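Local coordinates for protein phosphodiesterase (Salpingoeca rosetta, PDB 7CJ3) that binds retinal within a bacteriorhodopsin-like bundle of membrane-spanning helices, as the transmembrane part of a phosphodiesterase, at residues M28-W32 with I136-T140; C145-A151 with G201-K205; Y192-M196 with I229-S234. All coordinates share one frame; numbering follows the deposited sequence.

Contact 1 of 3, residues M28-W32 with I136-T140; sequences MIIVW and ITCPT. With RET (retinal), chain K; OLC ((2R)-2,3-dihydroxypropyl (9Z)-octadec-9-enoate), chain R.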
loop_
_atom_site.group_PDB
_atom_site.type_symbol
_atom_site.label_atom_id
_atom_site.label_comp_id
_atom_site.label_asym_id
_atom_site.label_seq_id
_atom_site.Cartn_x
_atom_site.Cartn_y
_atom_site.Cartn_z
ATOM N N MET B 28 12.013 10.325 17.784
ATOM C CA MET B 28 10.635 10.182 17.240
ATOM C C MET B 28 9.922 9.048 17.992
ATOM O O MET B 28 8.837 9.286 18.562
ATOM C CB MET B 28 10.640 9.898 15.730
ATOM C CG MET B 28 10.931 11.120 14.861
ATOM S SD MET B 28 11.304 10.729 13.113
ATOM C CE MET B 28 9.695 10.165 12.584
ATOM N N ILE B 29 10.549 7.876 18.033
ATOM C CA ILE B 29 9.987 6.636 18.641
ATOM C C ILE B 29 9.671 6.884 20.123
ATOM O O ILE B 29 8.577 6.463 20.585
ATOM C CB ILE B 29 10.946 5.457 18.416
ATOM C CG1 ILE B 29 11.123 5.155 16.921
ATOM C CG2 ILE B 29 10.480 4.228 19.181
ATOM C CD1 ILE B 29 12.477 4.539 16.564
ATOM N N ILE B 30 10.561 7.568 20.849
ATOM C CA ILE B 30 10.388 7.764 22.317
ATOM C C ILE B 30 9.196 8.686 22.560
ATOM O O ILE B 30 8.393 8.379 23.442
ATOM C CB ILE B 30 11.670 8.260 23.004
ATOM C CG1 ILE B 30 12.801 7.237 22.884
ATOM C CG2 ILE B 30 11.384 8.593 24.470
ATOM C CD1 ILE B 30 14.175 7.816 23.086
ATOM N N VAL B 31 9.065 9.753 21.785
ATOM C CA VAL B 31 7.938 10.725 21.926
ATOM C C VAL B 31 6.625 9.986 21.648
ATOM O O VAL B 31 5.601 10.223 22.363
ATOM C CB VAL B 31 8.111 11.931 20.984
ATOM C CG1 VAL B 31 6.878 12.823 20.989
ATOM C CG2 VAL B 31 9.363 12.730 21.318
ATOM N N TRP B 32 6.664 9.105 20.647
ATOM C CA TRP B 32 5.493 8.311 20.217
ATOM C C TRP B 32 5.017 7.410 21.372
ATOM O O TRP B 32 3.853 7.561 21.806
ATOM C CB TRP B 32 5.833 7.522 18.958
ATOM C CG TRP B 32 4.599 6.919 18.373
ATOM C CD1 TRP B 32 3.714 7.501 17.525
ATOM C CD2 TRP B 32 4.078 5.622 18.682
ATOM N NE1 TRP B 32 2.693 6.641 17.250
ATOM C CE2 TRP B 32 2.878 5.485 17.956
ATOM C CE3 TRP B 32 4.524 4.565 19.494
ATOM C CZ2 TRP B 32 2.103 4.327 18.025
ATOM C CZ3 TRP B 32 3.763 3.418 19.550
ATOM C CH2 TRP B 32 2.566 3.305 18.827
ATOM N N ILE B 136 4.774 14.355 15.054
ATOM C CA ILE B 136 6.117 13.717 14.987
ATOM C C ILE B 136 6.619 13.678 13.543
ATOM O O ILE B 136 7.825 13.898 13.353
ATOM C CB ILE B 136 6.098 12.314 15.592
ATOM C CG1 ILE B 136 5.719 12.362 17.072
ATOM C CG2 ILE B 136 7.422 11.606 15.384
ATOM C CD1 ILE B 136 5.354 11.002 17.641
ATOM N N THR B 137 5.757 13.414 12.559
ATOM C CA THR B 137 6.173 13.124 11.160
ATOM C C THR B 137 6.175 14.370 10.247
ATOM O O THR B 137 7.119 14.509 9.458
ATOM C CB THR B 137 5.293 12.017 10.582
ATOM O OG1 THR B 137 3.940 12.469 10.678
ATOM C CG2 THR B 137 5.473 10.706 11.314
ATOM N N CYS B 138 5.163 15.231 10.282
ATOM C CA CYS B 138 5.060 16.368 9.328
ATOM C C CYS B 138 6.253 17.312 9.475
ATOM O O CYS B 138 6.848 17.737 8.480
ATOM C CB CYS B 138 3.774 17.159 9.487
ATOM S SG CYS B 138 2.335 16.179 8.999
ATOM N N PRO B 139 6.597 17.742 10.707
ATOM C CA PRO B 139 7.803 18.551 10.882
ATOM C C PRO B 139 9.074 17.810 10.425
ATOM O O PRO B 139 9.972 18.467 9.954
ATOM C CB PRO B 139 7.751 18.947 12.362
ATOM C CG PRO B 139 6.261 18.848 12.703
ATOM C CD PRO B 139 5.811 17.621 11.947
ATOM N N THR B 140 9.107 16.479 10.493
ATOM C CA THR B 140 10.272 15.663 10.046
ATOM C C THR B 140 10.302 15.621 8.507
ATOM O O THR B 140 11.424 15.647 7.934
ATOM C CB THR B 140 10.270 14.243 10.633
ATOM O OG1 THR B 140 10.199 14.242 12.066
ATOM C CG2 THR B 140 11.507 13.483 10.216
HETATM C C1 RET K . -5.625 20.443 10.146
HETATM C C2 RET K . -6.457 21.407 10.994
HETATM C C3 RET K . -7.203 22.400 10.220
HETATM C C4 RET K . -6.279 23.203 9.330
HETATM C C5 RET K . -5.121 22.440 8.749
HETATM C C6 RET K . -4.875 21.133 9.010
HETATM C C7 RET K . -3.853 20.431 8.220
HETATM C C8 RET K . -3.336 19.151 8.397
HETATM C C9 RET K . -2.193 18.570 7.773
HETATM C C10 RET K . -1.737 17.263 8.078
HETATM C C11 RET K . -0.758 16.505 7.423
HETATM C C12 RET K . -0.373 15.184 7.627
HETATM C C13 RET K . 0.655 14.479 6.979
HETATM C C14 RET K . 0.979 13.192 7.369
HETATM C C15 RET K . 2.277 12.546 7.191
HETATM C C16 RET K . -4.642 19.801 11.142
HETATM C C17 RET K . -6.567 19.354 9.601
HETATM C C18 RET K . -4.274 23.314 7.847
HETATM C C19 RET K . -1.415 19.319 6.735
HETATM C C20 RET K . 1.362 15.154 5.843
HETATM C C18 OLC R . 12.252 19.134 19.483
HETATM C C10 OLC R . 17.996 15.706 18.471
HETATM C C9 OLC R . 16.993 15.473 17.616
HETATM C C17 OLC R . 12.850 18.940 20.871
HETATM C C11 OLC R . 17.994 16.844 19.468
HETATM C C8 OLC R . 15.708 16.299 17.524
HETATM C C16 OLC R . 14.382 18.939 20.876
HETATM C C12 OLC R . 17.157 16.453 20.683
HETATM C C7 OLC R . 15.354 16.633 16.058
HETATM C C15 OLC R . 15.002 18.890 22.281
HETATM C C13 OLC R . 17.147 17.537 21.780
HETATM C C6 OLC R . 14.244 15.794 15.417
HETATM C C14 OLC R . 15.808 17.613 22.541
HETATM C C5 OLC R . 14.196 16.017 13.893
HETATM C C4 OLC R . 13.345 14.970 13.147
HETATM C C3 OLC R . 14.143 14.088 12.182
#
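I136 pushes its branched side chain into the hollow between M28, V31 and W32, a compact example of how an additional N-terminal helix is fitted to a seven-helix microbial-rhodopsin bundle. Segments 28-32 and 136-140, on helix 17-41 and helix 128-149, run at 152° with axes 11.6 Å apart, and the long I136 side chain spans much of that gap. Its two branches divide the work. CG2 settles against the stem of M28, 3.6 Å from M28 CG. The other arm, with CG1 anti to the carbonyl carbon, carries CD1 to within 3.7 Å of W32 CA and to the edge of the indole, in its plane, while V31 CG1 slides past in the opposite direction. M28 is the answering bump: extended at chi2 (167°), it brings SD tip to tip with T140 OG1 at 3.8 Å, and the bend at chi3 turns CE back toward I136 CG2. V101 and I104 of helix 86-111 border M28 and W32. T137 and C138 of segment 136-140 line the retinal pocket. No hydrogen bond crosses the contact; at the kink before T140, whose N makes no bond to the preceding turn, T140 OG1 donates instead to I136 O at 2.7 Å.

Contact 2 of 3, residues C145-A151 with G201-K205; sequences CGLASRA and GMFGK. With OLC ((2R)-2,3-dihydroxypropyl (9Z)-octadec-9-enoate), chain N.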
loop_
_atom_site.group_PDB
_atom_site.type_symbol
_atom_site.label_atom_id
_atom_site.label_comp_id
_atom_site.label_asym_id
_atom_site.label_seq_id
_atom_site.Cartn_x
_atom_site.Cartn_y
_atom_site.Cartn_z
ATOM N N CYS B 145 12.620 17.951 3.389
ATOM C CA CYS B 145 12.457 18.825 2.201
ATOM C C CYS B 145 13.692 19.717 2.109
ATOM O O CYS B 145 14.162 19.943 0.954
ATOM C CB CYS B 145 11.174 19.653 2.263
ATOM S SG CYS B 145 9.656 18.698 1.948
ATOM N N GLY B 146 14.173 20.183 3.281
ATOM C CA GLY B 146 15.406 20.977 3.490
ATOM C C GLY B 146 16.664 20.290 2.964
ATOM O O GLY B 146 17.452 20.953 2.273
ATOM N N LEU B 147 16.855 19.003 3.254
ATOM C CA LEU B 147 18.043 18.253 2.775
ATOM C C LEU B 147 17.992 18.127 1.255
ATOM O O LEU B 147 19.050 18.330 0.618
ATOM C CB LEU B 147 18.098 16.873 3.437
ATOM C CG LEU B 147 18.236 16.880 4.958
ATOM C CD1 LEU B 147 18.462 15.457 5.455
ATOM C CD2 LEU B 147 19.349 17.822 5.399
ATOM N N ALA B 148 16.821 17.801 0.709
ATOM C CA ALA B 148 16.595 17.645 -0.751
ATOM C C ALA B 148 16.946 18.943 -1.489
ATOM O O ALA B 148 17.452 18.847 -2.623
ATOM C CB ALA B 148 15.167 17.246 -1.026
ATOM N N SER B 149 16.703 20.102 -0.864
ATOM C CA SER B 149 16.796 21.434 -1.499
ATOM C C SER B 149 17.976 22.271 -0.959
ATOM O O SER B 149 18.083 23.449 -1.362
ATOM C CB SER B 149 15.458 22.151 -1.342
ATOM O OG SER B 149 15.144 22.451 0.024
ATOM N N ARG B 150 18.820 21.706 -0.082
ATOM C CA ARG B 150 19.980 22.394 0.553
ATOM C C ARG B 150 19.561 23.791 1.013
ATOM O O ARG B 150 20.243 24.761 0.665
ATOM C CB ARG B 150 21.153 22.481 -0.437
ATOM C CG ARG B 150 21.525 21.161 -1.100
ATOM C CD ARG B 150 22.334 20.199 -0.265
ATOM N NE ARG B 150 22.830 19.178 -1.153
ATOM C CZ ARG B 150 23.763 18.281 -0.856
ATOM N NH1 ARG B 150 24.279 18.241 0.359
ATOM N NH2 ARG B 150 24.147 17.376 -1.742
ATOM N N ALA B 151 18.463 23.905 1.758
ATOM C CA ALA B 151 17.877 25.190 2.214
ATOM C C ALA B 151 18.615 25.686 3.454
ATOM O O ALA B 151 19.340 24.867 4.076
ATOM C CB ALA B 151 16.422 25.005 2.529
ATOM N N GLY B 201 8.915 27.842 -2.089
ATOM C CA GLY B 201 10.074 28.742 -2.227
ATOM C C GLY B 201 11.407 28.015 -2.247
ATOM O O GLY B 201 12.184 28.212 -3.207
ATOM N N MET B 202 11.686 27.213 -1.220
ATOM C CA MET B 202 13.044 26.645 -0.974
ATOM C C MET B 202 13.373 25.589 -2.036
ATOM O O MET B 202 14.550 25.506 -2.430
ATOM C CB MET B 202 13.181 26.069 0.442
ATOM C CG MET B 202 12.345 24.843 0.716
ATOM S SD MET B 202 12.795 24.038 2.303
ATOM C CE MET B 202 12.196 25.248 3.483
ATOM N N PHE B 203 12.373 24.839 -2.510
ATOM C CA PHE B 203 12.504 23.943 -3.687
ATOM C C PHE B 203 12.826 24.754 -4.946
ATOM O O PHE B 203 13.613 24.250 -5.766
ATOM C CB PHE B 203 11.225 23.163 -3.924
ATOM C CG PHE B 203 11.137 21.918 -3.097
ATOM C CD1 PHE B 203 11.932 20.828 -3.391
ATOM C CD2 PHE B 203 10.265 21.837 -2.020
ATOM C CE1 PHE B 203 11.833 19.665 -2.644
ATOM C CE2 PHE B 203 10.191 20.678 -1.259
ATOM C CZ PHE B 203 10.966 19.594 -1.586
ATOM N N GLY B 204 12.212 25.937 -5.090
ATOM C CA GLY B 204 12.449 26.878 -6.195
ATOM C C GLY B 204 13.872 27.430 -6.184
ATOM O O GLY B 204 14.545 27.381 -7.248
ATOM N N LYS B 205 14.327 27.955 -5.042
ATOM C CA LYS B 205 15.712 28.467 -4.894
ATOM C C LYS B 205 16.680 27.415 -5.465
ATOM O O LYS B 205 17.580 27.787 -6.279
ATOM C CB LYS B 205 15.981 28.834 -3.434
ATOM C CG LYS B 205 15.293 30.102 -2.967
ATOM C CD LYS B 205 15.149 30.208 -1.468
ATOM C CE LYS B 205 14.274 31.380 -1.058
ATOM N NZ LYS B 205 14.194 31.567 0.413
HETATM C C18 OLC N . -6.434 24.769 0.184
HETATM C C10 OLC N . 2.306 27.256 -4.236
HETATM C C9 OLC N . 2.879 27.937 -5.254
HETATM C C17 OLC N . -5.541 25.603 -0.728
HETATM C C11 OLC N . 1.362 27.815 -3.213
HETATM C C8 OLC N . 2.720 29.385 -5.576
HETATM C C24 OLC N . 11.831 30.484 -9.932
HETATM C C16 OLC N . -4.019 25.468 -0.514
HETATM C C12 OLC N . 0.431 26.740 -2.699
HETATM C C7 OLC N . 3.908 29.889 -6.388
HETATM C C15 OLC N . -3.222 26.633 -1.130
HETATM C C13 OLC N . -0.964 27.311 -2.298
HETATM C C6 OLC N . 4.235 31.360 -6.108
HETATM C C14 OLC N . -1.866 26.188 -1.690
HETATM C C5 OLC N . 5.049 31.678 -4.829
HETATM C C4 OLC N . 6.568 31.306 -4.784
HETATM C C3 OLC N . 7.255 31.004 -6.132
HETATM C C2 OLC N . 8.592 30.230 -6.065
HETATM C C21 OLC N . 10.506 28.445 -9.106
HETATM C C1 OLC N . 8.853 29.483 -7.395
HETATM C C22 OLC N . 11.463 29.016 -10.187
HETATM O O19 OLC N . 7.904 29.052 -8.062
HETATM O O25 OLC N . 12.947 30.804 -10.747
HETATM O O23 OLC N . 12.677 28.235 -10.321
HETATM O O20 OLC N . 10.214 29.286 -7.959
#
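The phenyl ring of F203 leans into the helix that carries C145, A148 and S149, and its surroundings are of two kinds. At the edge sits the sulfur of C145, 5.0 Å from the ring centroid and 80° off the ring normal, a Cys sulfur-aromatic contact made through the CE2 and CZ corner. The CB atoms of C145, A148 and S149 approach obliquely; C145 CB is the nearest of the three, 3.8 Å from F203 CE2. L222, L225 and R226 of helix 219-233 also touch the ring, which thus fills the junction of three helices.

Beside it, M202 supplies the second large side chain. Its CG lies between the backbone N and the carbonyl carbon (chi1 67°), and the chain then reaches across the gap, so that SD lodges 3.6 Å from S149 OG and 3.8 Å from A151 CB. G146 CA also borders this sulfur, 4.2 Å from M202 SD.

S149 OG is itself held by its own helix: it donates to C145 O at 2.8 Å, tilted from the carbonyl plane, and shares that acceptor with the weak bond from S149 N. Just beyond, R150 takes a positive phi and A151 N bonds to G146 O at 3.2 Å, with a weak bond from R150 N to L147 O. This turn brings A151 CB up to M202. The local axes run 9.3 Å apart and only 15° from parallel, as befits the third and fifth helices of an up-and-down rhodopsin bundle, packed here through apolar and sulfur contacts where a Schellman motif closes helix 128-149.

Contact 3 of 3, residues Y192-M196 with I229-S234; sequences YIYVM and IVMSWS. With RET (retinal), chain K; OLC ((2R)-2,3-dihydroxypropyl (9Z)-octadec-9-enoate), chain O.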
loop_
_atom_site.group_PDB
_atom_site.type_symbol
_atom_site.label_atom_id
_atom_site.label_comp_id
_atom_site.label_asym_id
_atom_site.label_seq_id
_atom_site.Cartn_x
_atom_site.Cartn_y
_atom_site.Cartn_z
ATOM N N TYR B 192 -0.781 27.170 7.541
ATOM C CA TYR B 192 -0.654 26.120 6.499
ATOM C C TYR B 192 -0.334 26.764 5.135
ATOM O O TYR B 192 0.529 26.176 4.411
ATOM C CB TYR B 192 -1.888 25.214 6.455
ATOM C CG TYR B 192 -1.872 24.263 5.282
ATOM C CD1 TYR B 192 -1.181 23.054 5.345
ATOM C CD2 TYR B 192 -2.505 24.590 4.089
ATOM C CE1 TYR B 192 -1.151 22.183 4.264
ATOM C CE2 TYR B 192 -2.489 23.723 3.008
ATOM C CZ TYR B 192 -1.804 22.521 3.087
ATOM O OH TYR B 192 -1.785 21.691 2.011
ATOM N N ILE B 193 -0.971 27.903 4.783
ATOM C CA ILE B 193 -0.662 28.656 3.527
ATOM C C ILE B 193 0.787 29.177 3.612
ATOM O O ILE B 193 1.564 28.978 2.644
ATOM C CB ILE B 193 -1.638 29.824 3.268
ATOM C CG1 ILE B 193 -3.111 29.420 3.277
ATOM C CG2 ILE B 193 -1.289 30.533 1.960
ATOM C CD1 ILE B 193 -3.456 28.417 2.223
ATOM N N TYR B 194 1.126 29.856 4.716
ATOM C CA TYR B 194 2.479 30.400 4.962
ATOM C C TYR B 194 3.508 29.279 4.748
ATOM O O TYR B 194 4.561 29.496 4.100
ATOM C CB TYR B 194 2.535 31.038 6.352
ATOM C CG TYR B 194 3.936 31.303 6.845
ATOM C CD1 TYR B 194 4.588 32.496 6.571
ATOM C CD2 TYR B 194 4.617 30.342 7.572
ATOM C CE1 TYR B 194 5.888 32.725 6.998
ATOM C CE2 TYR B 194 5.927 30.537 7.977
ATOM C CZ TYR B 194 6.560 31.736 7.701
ATOM O OH TYR B 194 7.841 31.909 8.137
ATOM N N VAL B 195 3.201 28.094 5.277
ATOM C CA VAL B 195 4.090 26.899 5.248
ATOM C C VAL B 195 4.261 26.420 3.801
ATOM O O VAL B 195 5.435 26.224 3.366
ATOM C CB VAL B 195 3.524 25.790 6.161
ATOM C CG1 VAL B 195 4.122 24.422 5.856
ATOM C CG2 VAL B 195 3.699 26.123 7.639
ATOM N N MET B 196 3.149 26.194 3.087
ATOM C CA MET B 196 3.186 25.649 1.704
ATOM C C MET B 196 3.923 26.630 0.774
ATOM O O MET B 196 4.600 26.157 -0.172
ATOM C CB MET B 196 1.781 25.382 1.164
ATOM C CG MET B 196 1.069 24.189 1.822
ATOM S SD MET B 196 1.803 22.540 1.480
ATOM C CE MET B 196 2.826 22.359 2.944
ATOM N N ILE B 229 3.339 17.486 -2.304
ATOM C CA ILE B 229 3.071 17.953 -0.917
ATOM C C ILE B 229 1.805 18.820 -0.921
ATOM O O ILE B 229 0.904 18.601 -0.077
ATOM C CB ILE B 229 4.332 18.665 -0.372
ATOM C CG1 ILE B 229 5.449 17.637 -0.127
ATOM C CG2 ILE B 229 4.051 19.478 0.894
ATOM C CD1 ILE B 229 6.830 18.218 -0.053
ATOM N N VAL B 230 1.703 19.722 -1.894
ATOM C CA VAL B 230 0.547 20.645 -2.067
ATOM C C VAL B 230 -0.713 19.822 -2.379
ATOM O O VAL B 230 -1.768 20.065 -1.743
ATOM C CB VAL B 230 0.854 21.701 -3.142
ATOM C CG1 VAL B 230 -0.388 22.518 -3.522
ATOM C CG2 VAL B 230 1.986 22.621 -2.699
ATOM N N MET B 231 -0.628 18.859 -3.297
ATOM C CA MET B 231 -1.831 18.095 -3.684
ATOM C C MET B 231 -2.278 17.280 -2.473
ATOM O O MET B 231 -3.424 17.485 -2.026
ATOM C CB MET B 231 -1.554 17.218 -4.909
ATOM C CG MET B 231 -2.491 16.060 -5.168
ATOM S SD MET B 231 -3.931 16.488 -6.205
ATOM C CE MET B 231 -5.250 15.528 -5.448
ATOM N N SER B 232 -1.380 16.461 -1.907
ATOM C CA SER B 232 -1.680 15.471 -0.837
ATOM C C SER B 232 -2.054 16.150 0.488
ATOM O O SER B 232 -3.078 15.796 1.035
ATOM C CB SER B 232 -0.534 14.522 -0.655
ATOM O OG SER B 232 0.681 15.203 -0.405
ATOM N N TRP B 233 -1.252 17.098 0.978
ATOM C CA TRP B 233 -1.394 17.678 2.338
ATOM C C TRP B 233 -2.672 18.507 2.417
ATOM O O TRP B 233 -3.194 18.701 3.534
ATOM C CB TRP B 233 -0.204 18.565 2.708
ATOM C CG TRP B 233 1.084 17.864 3.004
ATOM C CD1 TRP B 233 1.591 16.735 2.423
ATOM C CD2 TRP B 233 2.081 18.313 3.934
ATOM N NE1 TRP B 233 2.829 16.448 2.939
ATOM C CE2 TRP B 233 3.151 17.396 3.868
ATOM C CE3 TRP B 233 2.178 19.410 4.793
ATOM C CZ2 TRP B 233 4.301 17.550 4.639
ATOM C CZ3 TRP B 233 3.309 19.555 5.561
ATOM C CH2 TRP B 233 4.354 18.635 5.481
ATOM N N SER B 234 -3.140 19.029 1.287
ATOM C CA SER B 234 -4.308 19.943 1.243
ATOM C C SER B 234 -5.583 19.165 1.538
ATOM O O SER B 234 -6.588 19.783 1.814
ATOM C CB SER B 234 -4.378 20.640 -0.057
ATOM O OG SER B 234 -3.423 21.697 -0.096
HETATM C C1 RET K . -5.625 20.443 10.146
HETATM C C2 RET K . -6.457 21.407 10.994
HETATM C C3 RET K . -7.203 22.400 10.220
HETATM C C4 RET K . -6.279 23.203 9.330
HETATM C C5 RET K . -5.121 22.440 8.749
HETATM C C6 RET K . -4.875 21.133 9.010
HETATM C C7 RET K . -3.853 20.431 8.220
HETATM C C8 RET K . -3.336 19.151 8.397
HETATM C C9 RET K . -2.193 18.570 7.773
HETATM C C10 RET K . -1.737 17.263 8.078
HETATM C C11 RET K . -0.758 16.505 7.423
HETATM C C12 RET K . -0.373 15.184 7.627
HETATM C C13 RET K . 0.655 14.479 6.979
HETATM C C14 RET K . 0.979 13.192 7.369
HETATM C C15 RET K . 2.277 12.546 7.191
HETATM C C16 RET K . -4.642 19.801 11.142
HETATM C C17 RET K . -6.567 19.354 9.601
HETATM C C18 RET K . -4.274 23.314 7.847
HETATM C C19 RET K . -1.415 19.319 6.735
HETATM C C20 RET K . 1.362 15.154 5.843
HETATM C C18 OLC O . -9.236 32.892 6.872
HETATM C C10 OLC O . -0.840 33.620 5.177
HETATM C C9 OLC O . 0.464 33.768 4.939
HETATM C C17 OLC O . -8.437 34.186 6.903
HETATM C C11 OLC O . -1.934 33.887 4.177
HETATM C C8 OLC O . 1.023 34.265 3.638
HETATM C C24 OLC O . 6.367 40.839 1.165
HETATM C C16 OLC O . -6.947 33.881 6.708
HETATM C C12 OLC O . -3.226 34.180 4.936
HETATM C C7 OLC O . 2.557 34.221 3.631
HETATM C C15 OLC O . -6.236 34.798 5.692
HETATM C C13 OLC O . -4.414 33.277 4.579
HETATM C C6 OLC O . 3.033 35.244 2.608
HETATM C C14 OLC O . -5.735 34.061 4.424
HETATM C C5 OLC O . 4.326 34.903 1.892
HETATM C C4 OLC O . 5.456 34.748 2.879
HETATM C C3 OLC O . 5.902 36.036 3.590
HETATM C C2 OLC O . 6.388 37.140 2.631
HETATM C C21 OLC O . 8.562 39.990 2.038
HETATM C C1 OLC O . 7.441 38.047 3.262
HETATM C C22 OLC O . 7.714 40.211 0.776
HETATM O O19 OLC O . 7.410 38.305 4.454
HETATM O O25 OLC O . 5.281 40.234 0.450
HETATM O O23 OLC O . 8.427 41.036 -0.177
HETATM O O20 OLC O . 8.521 38.623 2.459
#
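Y192 and W233 meet edge on, crossing obliquely, between two antiparallel helices of the microbial-rhodopsin fold, and both belong to the retinal pocket. The local axes stand 11.8 Å apart at 153°, a spacing filled by large side chains.

The polar interactions form a short chain. Y192 OH donates to S234 OG at 2.7 Å, and S234 OG in turn donates to V230 O at 2.8 Å, lying in the carbonyl plane. The serine oxygen therefore serves as acceptor and donor at once, and the tyrosine hydroxyl is tied indirectly to the backbone of the opposing helix. With CG anti to its N (chi1 172°), Y192 points its ring across the gap, and S234 OG meets that ring at the edge, in plane.

The apolar and sulfur interactions centre on M196. Its CG lies over one face of the Y192 ring, offset toward the rim; bends at chi2 and chi3 then turn CE to W233 CE3 at 3.5 Å and I229 CG2 at 3.7 Å. M196 SD makes an oblique Met-aromatic contact, 5.4 Å from the centroid of the six-membered ring of W233 and 43° off its normal. V230 CG2 slides past the same sulfur. From helix 153-173, L166 touches Y192 and D163 touches W233.

The ligand contacts complete the set. Retinal C18 lies near Y192 CB. The indole is sandwiched between protein and ligand, in keeping with the tryptophan that packs against the retinal chain in bacteriorhodopsin: I229 CG2 sits 3.7 Å above the plane of W233, over its centre, and retinal C20 lies 3.4 Å from that plane on the opposite face, offset toward the rim.

Overall arrangement
Contacts 1 and 3 lie on opposite sides of the chain's centre, about 19 Å apart between centres, and both touch the retinal; they meet where C138 O packs on W233 CH2 at 4.0 Å. Contact 2 lies farther out, its centre about 18 Å from that of the chain, and the side chain of C145 is about 10 Å from the retinal. It shares helix 128-149 with contact 1, without touching it (nearest atoms about 5 Å apart), and helix 178-207 with contact 3. C145 SG touches I229 CD1 at 3.5 Å, so I229, which covers one face of W233, links contact 2 to the pocket wall. Packing thus passes from the pocket toward one end of the bundle.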